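Local coordinates for protein glutamate--tRNA ligase (PDB 6B1Z) that catalyses, as a class I aminoacyl-tRNA synthetase, the ATP-dependent attachment of glutamate to its cognate tRNA, at residues Arg96-Arg101 against Asp218-Ile223; Tyr113-Thr118 against Phe136-Glu141; Leu201-Asn204 against Pro208-His211. One frame throughout, in Å; residues are numbered along the deposited sequence.

Contact 1. Residues Arg96-Arg101 against Asp218-Ile223; sequences RDIYDR and DHEMKI. With FMT (formic acid), chain B; EDO (1,2-ethanediol), chain V; EDO (1,2-ethanediol), chain S.
A helix-helix packing site at the surface of the catalytic domain brings Ile98 and Arg101, one turn apart on helix 96-106, against Glu220 at the C-terminal end of helix 210-220. The backbones stay well apart, with 9.1 Å between Ile98 CA and Glu220 CA, and side chains bridge the distance. Ile98 presents its CG2 methyl to the aliphatic part of the glutamate, 4.3 Å from Glu220 CG. Farther along, the arginine chain runs out extended and then bends at chi3 (82°), which carries NH2 to the carboxylate. Glu220 OE1 lies in the guanidinium plane, at its edge, but the two flat groups are turned 64° from each other. The ion pair is long, 3.7 Å from Arg101 NH2 to Glu220 OE1. A water completes it, accepting from Arg101 NH2 at 2.9 Å and donating to Glu220 OE1 at 2.5 Å. The other carboxylate oxygen, OE2, makes a weak hydrogen bond to Tyr102.

Glu220 is the last helical residue, and the chain turns just after it in a Schellman motif: Ile223 N returns to Asp218 O and Lys222 N to His219 O, with Lys222 at positive phi. Asp218 forms salt bridges through OD2 with Arg15 of strand 13-16 and with Arg49, just past strand 45-48. Small molecules, probably from the crystallisation liquor, sit at the margins: a formate oxygen, O1, accepts from Asp97 N at 2.9 Å, and the O2 hydroxyl of an ethanediol donates to Asp218 OD1 at 2.7 Å.

With the charged groups separated, skewed and bridged by water at the surface, the electrostatic gain is probably modest. A carboxylate at a helix C terminus probably sits unfavourably against the partial negative charge of that end, and the nearby guanidinium may offset part of the cost.

Contact 2. Residues Tyr113-Thr118 against Phe136-Glu141; sequences YLAFDT and FAYNYE
The edge strand 112-115 of a three-stranded antiparallel sheet is covered here by a loop whose Tyr138 inserts between Tyr113, Ala115 and Asp117. The phenol reaches just past the end of the strand, where Tyr138 OH donates to Asp117 OD1 at 2.6 Å. The oxygen is met on its syn side, with the donor 25° out of the carboxylate plane, and the carboxylate stands 74° to the phenol ring while its CG lies in plane at the ring's edge. A Tyr138 CG anti to the backbone N (chi1 -150°) sends the ring across to the strand. Its hydroxyl is gripped a second time by Asn148 ND2, and Asp117 OD2 is held by Arg147 N, fixing the acceptor.

Tyr113 approaches from the other end of the strand: its OH comes within 3.1 Å of Tyr138 CE1, which sits at the edge of the Tyr113 ring, near its plane. That hydroxyl is hydrogen-bonded to Asp198 OD2. Between them, the Ala115 CB methyl lies obliquely to the phenol, 3.8 Å from Tyr138 OH. Leu122 of helix 119-131 also packs on Tyr138, and Arg170 of the middle strand makes a cation-pi contact with its ring.

A buried tyrosine, held at its hydroxyl by residues next to the strand and at its ring by the sheet, fastens the loop here, in what is probably the acceptor-stem-binding insertion typical of class I glutamyl-tRNA synthetases.

Contact 3. Residues Leu201-Asn204 against Pro208-His211; sequences LVKN and PTYH
Pro208 meets the end of strand 200-202 through a single beta bridge to Val202, the two CA atoms 4.1 Å apart. Its CA also makes a bent CA-H...O contact with Leu201 O, 3.3 Å from Pro208 CA. The proline carbonyl serves Lys203: a water donates to Pro208 O at 2.7 Å and accepts from Lys203 NZ at 2.9 Å. The lysine chain, bent at chi3 (-67°), brings CE alongside that carbonyl.

Thr209 follows with the one direct hydrogen bond of the pairing, from Thr209 N to Leu201 O at 3.0 Å. The donor stands above the carbonyl plane, 51° out of it. Beyond the bond, the CG2 methyl packs 3.9 Å from Lys203 CG, whereas Thr209 OG1 is hydrogen-bonded to Val200 O. The residue occupies the N-cap position of helix 210-220.

His211, in the first turn of that helix, sets its CB toward the strand, and its ND1 is hydrogen-bonded to His239. Leu201 and Val202 both face Ile169 on the adjoining strand, forming a classic beta bulge. The arrangement is a beta-to-alpha connection: a seven-residue loop leads from the bulged edge strand and folds back on its end, by a single bridge, just before the helix N-cap.

From the N terminus, helix 96-106 supplies the first half of contact 1 and leads into strand 112-115, where contact 2 opens. Contact 2 closes a short loop, largely helix 119-131, when the chain returns at 136-141. The chain then adds strands 168-171 and 200-202 to the same antiparallel sheet, so contacts 2 and 3 reach opposite outer strands of it. Contact 3 closes the short loop leading into helix 210-220, whose far end finally closes contact 1. Contacts 2 and 3 thus follow in series, both nested inside contact 1. Contacts 1 and 3 touch where Tyr99 CD2 packs 3.4 Å from Pro208 CD, so that helix 96-106 packs on the lead-in to helix 210-220 as well as, through contact 1, its C-terminal end.

Contact 1. Residues Arg96-Arg101 against Asp218-Ile223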
loop_
_atom_site.group_PDB
_atom_site.type_symbol
_atom_site.label_atom_id
_atom_site.label_comp_id
_atom_site.label_asym_id
_atom_site.label_seq_id
_atom_site.Cartn_x
_atom_site.Cartn_y
_atom_site.Cartn_z
ATOM N N ARG A 96 -3.943 20.852 -22.218
ATOM C CA ARG A 96 -5.212 21.475 -22.602
ATOM C C ARG A 96 -5.371 21.586 -24.118
ATOM O O ARG A 96 -6.479 21.401 -24.636
ATOM C CB ARG A 96 -5.354 22.850 -21.944
ATOM C CG ARG A 96 -6.334 23.757 -22.686
ATOM C CD ARG A 96 -6.519 25.111 -22.020
ATOM N NE ARG A 96 -7.289 25.021 -20.782
ATOM C CZ ARG A 96 -8.606 24.837 -20.727
ATOM N NH1 ARG A 96 -9.319 24.709 -21.842
ATOM N NH2 ARG A 96 -9.212 24.781 -19.553
ATOM N N ASP A 97 -4.286 21.875 -24.852
ATOM C CA ASP A 97 -4.426 22.019 -26.304
ATOM C C ASP A 97 -4.818 20.692 -26.957
ATOM O O ASP A 97 -5.595 20.675 -27.924
ATOM C CB ASP A 97 -3.138 22.574 -26.908
ATOM C CG ASP A 97 -3.052 24.084 -26.795
ATOM O OD1 ASP A 97 -3.824 24.670 -26.002
ATOM O OD2 ASP A 97 -2.221 24.687 -27.507
ATOM N N ILE A 98 -4.294 19.575 -26.442
ATOM C CA ILE A 98 -4.710 18.253 -26.912
ATOM C C ILE A 98 -6.191 18.047 -26.644
ATOM O O ILE A 98 -6.948 17.585 -27.513
ATOM C CB ILE A 98 -3.861 17.154 -26.240
ATOM C CG1 ILE A 98 -2.394 17.313 -26.628
ATOM C CG2 ILE A 98 -4.366 15.772 -26.618
ATOM C CD1 ILE A 98 -1.420 16.512 -25.768
ATOM N N TYR A 99 -6.627 18.380 -25.432
ATOM C CA TYR A 99 -8.026 18.160 -25.085
ATOM C C TYR A 99 -8.945 19.033 -25.929
ATOM O O TYR A 99 -10.030 18.591 -26.336
ATOM C CB TYR A 99 -8.245 18.429 -23.601
ATOM C CG TYR A 99 -7.433 17.541 -22.680
ATOM C CD1 TYR A 99 -7.202 16.195 -22.972
ATOM C CD2 TYR A 99 -6.880 18.065 -21.523
ATOM C CE1 TYR A 99 -6.440 15.394 -22.091
ATOM C CE2 TYR A 99 -6.128 17.289 -20.655
ATOM C CZ TYR A 99 -5.909 15.965 -20.944
ATOM O OH TYR A 99 -5.147 15.223 -20.068
ATOM N N ASP A 100 -8.535 20.276 -26.198
ATOM C CA ASP A 100 -9.358 21.163 -27.025
ATOM C C ASP A 100 -9.567 20.585 -28.417
ATOM O O ASP A 100 -10.669 20.663 -28.973
ATOM C CB ASP A 100 -8.701 22.538 -27.129
ATOM C CG ASP A 100 -8.808 23.339 -25.850
ATOM O OD1 ASP A 100 -9.516 22.926 -24.910
ATOM O OD2 ASP A 100 -8.138 24.398 -25.785
ATOM N N ARG A 101 -8.518 19.999 -28.992
ATOM C CA ARG A 101 -8.618 19.375 -30.307
ATOM C C ARG A 101 -9.695 18.295 -30.315
ATOM O O ARG A 101 -10.534 18.245 -31.226
ATOM C CB ARG A 101 -7.244 18.808 -30.692
ATOM C CG ARG A 101 -7.180 18.006 -31.980
ATOM C CD ARG A 101 -5.739 17.936 -32.523
ATOM N NE ARG A 101 -4.916 16.906 -31.889
ATOM C CZ ARG A 101 -3.860 17.150 -31.113
ATOM N NH1 ARG A 101 -3.477 18.399 -30.864
ATOM N NH2 ARG A 101 -3.177 16.139 -30.589
ATOM N N ASP A 218 -5.170 7.762 -23.066
ATOM C CA ASP A 218 -4.855 6.367 -23.352
ATOM C C ASP A 218 -4.688 6.150 -24.851
ATOM O O ASP A 218 -3.802 5.407 -25.286
ATOM C CB ASP A 218 -5.923 5.450 -22.757
ATOM C CG ASP A 218 -5.860 5.414 -21.249
ATOM O OD1 ASP A 218 -6.830 4.955 -20.619
ATOM O OD2 ASP A 218 -4.811 5.861 -20.701
ATOM N N HIS A 219 -5.503 6.827 -25.661
ATOM C CA HIS A 219 -5.323 6.771 -27.106
ATOM C C HIS A 219 -4.003 7.410 -27.526
ATOM O O HIS A 219 -3.199 6.786 -28.236
ATOM C CB HIS A 219 -6.509 7.460 -27.787
ATOM C CG HIS A 219 -6.407 7.494 -29.281
ATOM N ND1 HIS A 219 -6.612 6.380 -30.066
ATOM C CD2 HIS A 219 -6.118 8.507 -30.128
ATOM C CE1 HIS A 219 -6.457 6.707 -31.336
ATOM N NE2 HIS A 219 -6.153 7.991 -31.403
ATOM N N GLU A 220 -3.760 8.659 -27.095
ATOM C CA GLU A 220 -2.566 9.381 -27.523
ATOM C C GLU A 220 -1.286 8.690 -27.067
ATOM O O GLU A 220 -0.280 8.698 -27.796
ATOM C CB GLU A 220 -2.596 10.818 -26.997
ATOM C CG GLU A 220 -3.679 11.687 -27.627
ATOM C CD GLU A 220 -3.548 11.810 -29.132
ATOM O OE1 GLU A 220 -2.730 12.631 -29.594
ATOM O OE2 GLU A 220 -4.259 11.083 -29.856
ATOM N N MET A 221 -1.290 8.108 -25.867
ATOM C CA MET A 221 -0.096 7.465 -25.324
ATOM C C MET A 221 0.004 6.000 -25.729
ATOM O O MET A 221 0.898 5.295 -25.243
ATOM C CB MET A 221 -0.071 7.595 -23.799
ATOM C CG MET A 221 -0.035 9.039 -23.322
ATOM S SD MET A 221 0.110 9.181 -21.535
ATOM C CE MET A 221 0.352 10.963 -21.400
ATOM N N LYS A 222 -0.880 5.546 -26.628
ATOM C CA LYS A 222 -0.820 4.206 -27.212
ATOM C C LYS A 222 -0.856 3.129 -26.129
ATOM O O LYS A 222 -0.154 2.116 -26.202
ATOM C CB LYS A 222 0.401 4.053 -28.130
ATOM C CG LYS A 222 0.398 5.099 -29.276
ATOM C CD LYS A 222 1.288 4.699 -30.432
ATOM C CE LYS A 222 1.388 5.826 -31.455
ATOM N NZ LYS A 222 0.060 6.228 -32.004
ATOM N N ILE A 223 -1.697 3.355 -25.120
ATOM C CA ILE A 223 -1.910 2.374 -24.058
ATOM C C ILE A 223 -2.627 1.154 -24.626
ATOM O O ILE A 223 -3.609 1.275 -25.373
ATOM C CB ILE A 223 -2.712 3.005 -22.911
ATOM C CG1 ILE A 223 -1.940 4.184 -22.303
ATOM C CG2 ILE A 223 -3.066 1.958 -21.839
ATOM C CD1 ILE A 223 -0.534 3.824 -21.808
HETATM C C FMT B . -1.548 24.395 -23.341
HETATM O O1 FMT B . -1.995 23.362 -23.835
HETATM O O2 FMT B . -0.578 24.434 -22.585
HETATM C C1 EDO V . -10.024 5.277 -19.464
HETATM O O1 EDO V . -11.254 5.869 -19.038
HETATM C C2 EDO V . -10.327 4.155 -20.441
HETATM O O2 EDO V . -9.238 4.023 -21.365
HETATM C C1 EDO S . -1.014 29.054 -25.872
HETATM O O1 EDO S . -1.402 28.153 -24.828
HETATM C C2 EDO S . -0.872 28.273 -27.171
HETATM O O2 EDO S . -1.995 27.396 -27.320
HETATM O O HOH W 1 -2.539 13.641 -31.906
#

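Contact 2. Residues Tyr113-Thr118 against Phe136-Glu141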
loop_
_atom_site.group_PDB
_atom_site.type_symbol
_atom_site.label_atom_id
_atom_site.label_comp_id
_atom_site.label_asym_id
_atom_site.label_seq_id
_atom_site.Cartn_x
_atom_site.Cartn_y
_atom_site.Cartn_z
ATOM N N TYR A 113 -23.361 16.814 -26.264
ATOM C CA TYR A 113 -24.236 17.973 -26.330
ATOM C C TYR A 113 -23.845 18.964 -25.237
ATOM O O TYR A 113 -23.078 18.641 -24.326
ATOM C CB TYR A 113 -25.712 17.548 -26.235
ATOM C CG TYR A 113 -26.192 16.952 -24.924
ATOM C CD1 TYR A 113 -26.768 17.761 -23.952
ATOM C CD2 TYR A 113 -26.123 15.580 -24.671
ATOM C CE1 TYR A 113 -27.250 17.233 -22.771
ATOM C CE2 TYR A 113 -26.613 15.037 -23.466
ATOM C CZ TYR A 113 -27.174 15.882 -22.532
ATOM O OH TYR A 113 -27.656 15.379 -21.357
ATOM N N LEU A 114 -24.379 20.180 -25.343
ATOM C CA LEU A 114 -24.070 21.260 -24.408
ATOM C C LEU A 114 -25.154 21.353 -23.341
ATOM O O LEU A 114 -26.345 21.237 -23.643
ATOM C CB LEU A 114 -23.962 22.599 -25.140
ATOM C CG LEU A 114 -23.184 22.628 -26.462
ATOM C CD1 LEU A 114 -23.171 24.045 -27.025
ATOM C CD2 LEU A 114 -21.784 22.090 -26.282
ATOM N N ALA A 115 -24.745 21.568 -22.088
ATOM C CA ALA A 115 -25.708 21.649 -20.992
ATOM C C ALA A 115 -25.424 22.884 -20.151
ATOM O O ALA A 115 -24.273 23.140 -19.784
ATOM C CB ALA A 115 -25.681 20.383 -20.124
ATOM N N PHE A 116 -26.478 23.640 -19.854
ATOM C CA PHE A 116 -26.380 24.959 -19.240
ATOM C C PHE A 116 -26.881 24.985 -17.802
ATOM O O PHE A 116 -26.913 26.062 -17.189
ATOM C CB PHE A 116 -27.162 25.989 -20.069
ATOM C CG PHE A 116 -26.664 26.141 -21.485
ATOM C CD1 PHE A 116 -27.267 25.448 -22.526
ATOM C CD2 PHE A 116 -25.600 26.977 -21.771
ATOM C CE1 PHE A 116 -26.803 25.583 -23.828
ATOM C CE2 PHE A 116 -25.137 27.133 -23.076
ATOM C CZ PHE A 116 -25.737 26.424 -24.102
ATOM N N ASP A 117 -27.238 23.833 -17.236
ATOM C CA ASP A 117 -27.862 23.817 -15.917
ATOM C C ASP A 117 -26.903 24.337 -14.855
ATOM O O ASP A 117 -25.721 23.986 -14.829
ATOM C CB ASP A 117 -28.305 22.398 -15.566
ATOM C CG ASP A 117 -28.938 21.687 -16.737
ATOM O OD1 ASP A 117 -28.182 21.082 -17.529
ATOM O OD2 ASP A 117 -30.177 21.754 -16.872
ATOM N N THR A 118 -27.423 25.183 -13.978
ATOM C CA THR A 118 -26.618 25.704 -12.881
ATOM C C THR A 118 -26.627 24.726 -11.710
ATOM O O THR A 118 -27.481 23.836 -11.635
ATOM C CB THR A 118 -27.156 27.052 -12.422
ATOM O OG1 THR A 118 -28.435 26.879 -11.799
ATOM C CG2 THR A 118 -27.284 28.025 -13.597
ATOM N N PHE A 136 -31.876 11.317 -8.535
ATOM C CA PHE A 136 -31.781 11.937 -9.852
ATOM C C PHE A 136 -30.562 11.439 -10.620
ATOM O O PHE A 136 -29.468 11.290 -10.065
ATOM C CB PHE A 136 -31.716 13.464 -9.710
ATOM C CG PHE A 136 -31.299 14.165 -10.972
ATOM C CD1 PHE A 136 -32.165 14.235 -12.052
ATOM C CD2 PHE A 136 -30.049 14.755 -11.076
ATOM C CE1 PHE A 136 -31.789 14.868 -13.217
ATOM C CE2 PHE A 136 -29.668 15.383 -12.242
ATOM C CZ PHE A 136 -30.541 15.443 -13.311
ATOM N N ALA A 137 -30.769 11.175 -11.911
ATOM C CA ALA A 137 -29.705 10.932 -12.875
ATOM C C ALA A 137 -29.984 11.762 -14.116
ATOM O O ALA A 137 -31.113 11.777 -14.612
ATOM C CB ALA A 137 -29.598 9.448 -13.253
ATOM N N TYR A 138 -28.964 12.468 -14.597
ATOM C CA TYR A 138 -29.050 13.205 -15.854
ATOM C C TYR A 138 -28.900 12.190 -16.978
ATOM O O TYR A 138 -27.800 11.671 -17.203
ATOM C CB TYR A 138 -27.944 14.262 -15.897
ATOM C CG TYR A 138 -28.245 15.524 -16.700
ATOM C CD1 TYR A 138 -28.602 15.458 -18.041
ATOM C CD2 TYR A 138 -28.144 16.786 -16.106
ATOM C CE1 TYR A 138 -28.861 16.618 -18.780
ATOM C CE2 TYR A 138 -28.394 17.948 -16.830
ATOM C CZ TYR A 138 -28.767 17.852 -18.165
ATOM O OH TYR A 138 -29.014 19.002 -18.871
ATOM N N ASN A 139 -29.991 11.868 -17.669
ATOM C CA ASN A 139 -29.980 10.713 -18.567
ATOM C C ASN A 139 -31.043 10.903 -19.645
ATOM O O ASN A 139 -31.636 11.979 -19.779
ATOM C CB ASN A 139 -30.183 9.413 -17.773
ATOM C CG ASN A 139 -31.535 9.359 -17.062
ATOM O OD1 ASN A 139 -32.408 10.205 -17.283
ATOM N ND2 ASN A 139 -31.711 8.355 -16.212
ATOM N N TYR A 140 -31.300 9.841 -20.411
ATOM C CA TYR A 140 -32.286 9.940 -21.483
ATOM C C TYR A 140 -33.649 10.379 -20.952
ATOM O O TYR A 140 -34.352 11.158 -21.604
ATOM C CB TYR A 140 -32.401 8.599 -22.211
ATOM C CG TYR A 140 -33.233 8.699 -23.466
ATOM C CD1 TYR A 140 -34.618 8.660 -23.399
ATOM C CD2 TYR A 140 -32.634 8.855 -24.716
ATOM C CE1 TYR A 140 -35.385 8.763 -24.532
ATOM C CE2 TYR A 140 -33.399 8.969 -25.860
ATOM C CZ TYR A 140 -34.774 8.913 -25.757
ATOM O OH TYR A 140 -35.573 9.017 -26.880
ATOM N N GLU A 141 -34.033 9.890 -19.770
ATOM C CA GLU A 141 -35.350 10.175 -19.202
ATOM C C GLU A 141 -35.516 11.626 -18.773
ATOM O O GLU A 141 -36.632 12.164 -18.846
ATOM C CB GLU A 141 -35.594 9.272 -17.997
ATOM C CG GLU A 141 -35.852 7.819 -18.351
ATOM C CD GLU A 141 -36.051 6.959 -17.115
ATOM O OE1 GLU A 141 -35.417 7.247 -16.070
ATOM O OE2 GLU A 141 -36.844 5.996 -17.192
#

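Contact 3. Residues Leu201-Asn204 against Pro208-His211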
loop_
_atom_site.group_PDB
_atom_site.type_symbol
_atom_site.label_atom_id
_atom_site.label_comp_id
_atom_site.label_asym_id
_atom_site.label_seq_id
_atom_site.Cartn_x
_atom_site.Cartn_y
_atom_site.Cartn_z
ATOM N N LEU A 201 -18.334 15.409 -19.771
ATOM C CA LEU A 201 -17.066 15.174 -20.444
ATOM C C LEU A 201 -16.129 16.357 -20.348
ATOM O O LEU A 201 -14.919 16.155 -20.252
ATOM C CB LEU A 201 -17.280 14.863 -21.928
ATOM C CG LEU A 201 -18.188 13.674 -22.206
ATOM C CD1 LEU A 201 -18.359 13.496 -23.702
ATOM C CD2 LEU A 201 -17.580 12.428 -21.566
ATOM N N VAL A 202 -16.657 17.580 -20.407
ATOM C CA VAL A 202 -15.844 18.790 -20.348
ATOM C C VAL A 202 -16.520 19.764 -19.391
ATOM O O VAL A 202 -17.727 20.005 -19.489
ATOM C CB VAL A 202 -15.657 19.424 -21.745
ATOM C CG1 VAL A 202 -14.709 20.626 -21.658
ATOM C CG2 VAL A 202 -15.129 18.372 -22.753
ATOM N N LYS A 203 -15.749 20.304 -18.448
ATOM C CA LYS A 203 -16.263 21.220 -17.439
ATOM C C LYS A 203 -16.418 22.637 -18.013
ATOM O O LYS A 203 -16.031 22.919 -19.149
ATOM C CB LYS A 203 -15.325 21.218 -16.231
ATOM C CG LYS A 203 -15.112 19.833 -15.627
ATOM C CD LYS A 203 -14.068 19.846 -14.498
ATOM C CE LYS A 203 -12.663 20.165 -15.022
ATOM N NZ LYS A 203 -11.617 20.131 -13.944
ATOM N N ASN A 204 -16.997 23.534 -17.195
ATOM C CA ASN A 204 -17.229 24.934 -17.567
ATOM C C ASN A 204 -15.985 25.639 -18.085
ATOM O O ASN A 204 -16.091 26.560 -18.901
ATOM C CB ASN A 204 -17.724 25.736 -16.361
ATOM C CG ASN A 204 -19.171 25.503 -16.052
ATOM O OD1 ASN A 204 -19.948 25.080 -16.912
ATOM N ND2 ASN A 204 -19.556 25.797 -14.814
ATOM N N PRO A 208 -11.292 18.720 -19.481
ATOM C CA PRO A 208 -12.066 17.481 -19.423
ATOM C C PRO A 208 -12.208 16.963 -18.002
ATOM O O PRO A 208 -11.408 17.257 -17.111
ATOM C CB PRO A 208 -11.246 16.510 -20.276
ATOM C CG PRO A 208 -9.819 16.997 -20.080
ATOM C CD PRO A 208 -9.944 18.508 -20.040
ATOM N N THR A 209 -13.257 16.168 -17.799
ATOM C CA THR A 209 -13.326 15.302 -16.641
ATOM C C THR A 209 -12.415 14.098 -16.852
ATOM O O THR A 209 -11.943 13.841 -17.966
ATOM C CB THR A 209 -14.760 14.825 -16.412
ATOM O OG1 THR A 209 -15.156 14.020 -17.528
ATOM C CG2 THR A 209 -15.700 16.032 -16.253
ATOM N N TYR A 210 -12.188 13.334 -15.771
ATOM C CA TYR A 210 -11.319 12.159 -15.847
ATOM C C TYR A 210 -11.763 11.204 -16.946
ATOM O O TYR A 210 -10.933 10.595 -17.629
ATOM C CB TYR A 210 -11.301 11.392 -14.519
ATOM C CG TYR A 210 -10.690 12.088 -13.324
ATOM C CD1 TYR A 210 -9.683 13.036 -13.463
ATOM C CD2 TYR A 210 -11.115 11.769 -12.042
ATOM C CE1 TYR A 210 -9.124 13.653 -12.345
ATOM C CE2 TYR A 210 -10.571 12.375 -10.935
ATOM C CZ TYR A 210 -9.579 13.313 -11.090
ATOM O OH TYR A 210 -9.049 13.909 -9.970
ATOM N N HIS A 211 -13.085 11.043 -17.117
ATOM C CA HIS A 211 -13.583 10.088 -18.101
ATOM C C HIS A 211 -13.053 10.400 -19.496
ATOM O O HIS A 211 -12.558 9.513 -20.200
ATOM C CB HIS A 211 -15.108 10.105 -18.115
ATOM C CG HIS A 211 -15.734 9.629 -16.844
ATOM N ND1 HIS A 211 -15.622 8.333 -16.394
ATOM C CD2 HIS A 211 -16.502 10.280 -15.937
ATOM C CE1 HIS A 211 -16.285 8.208 -15.257
ATOM N NE2 HIS A 211 -16.838 9.371 -14.964
HETATM O O HOH W 2 -11.122 17.276 -14.381
#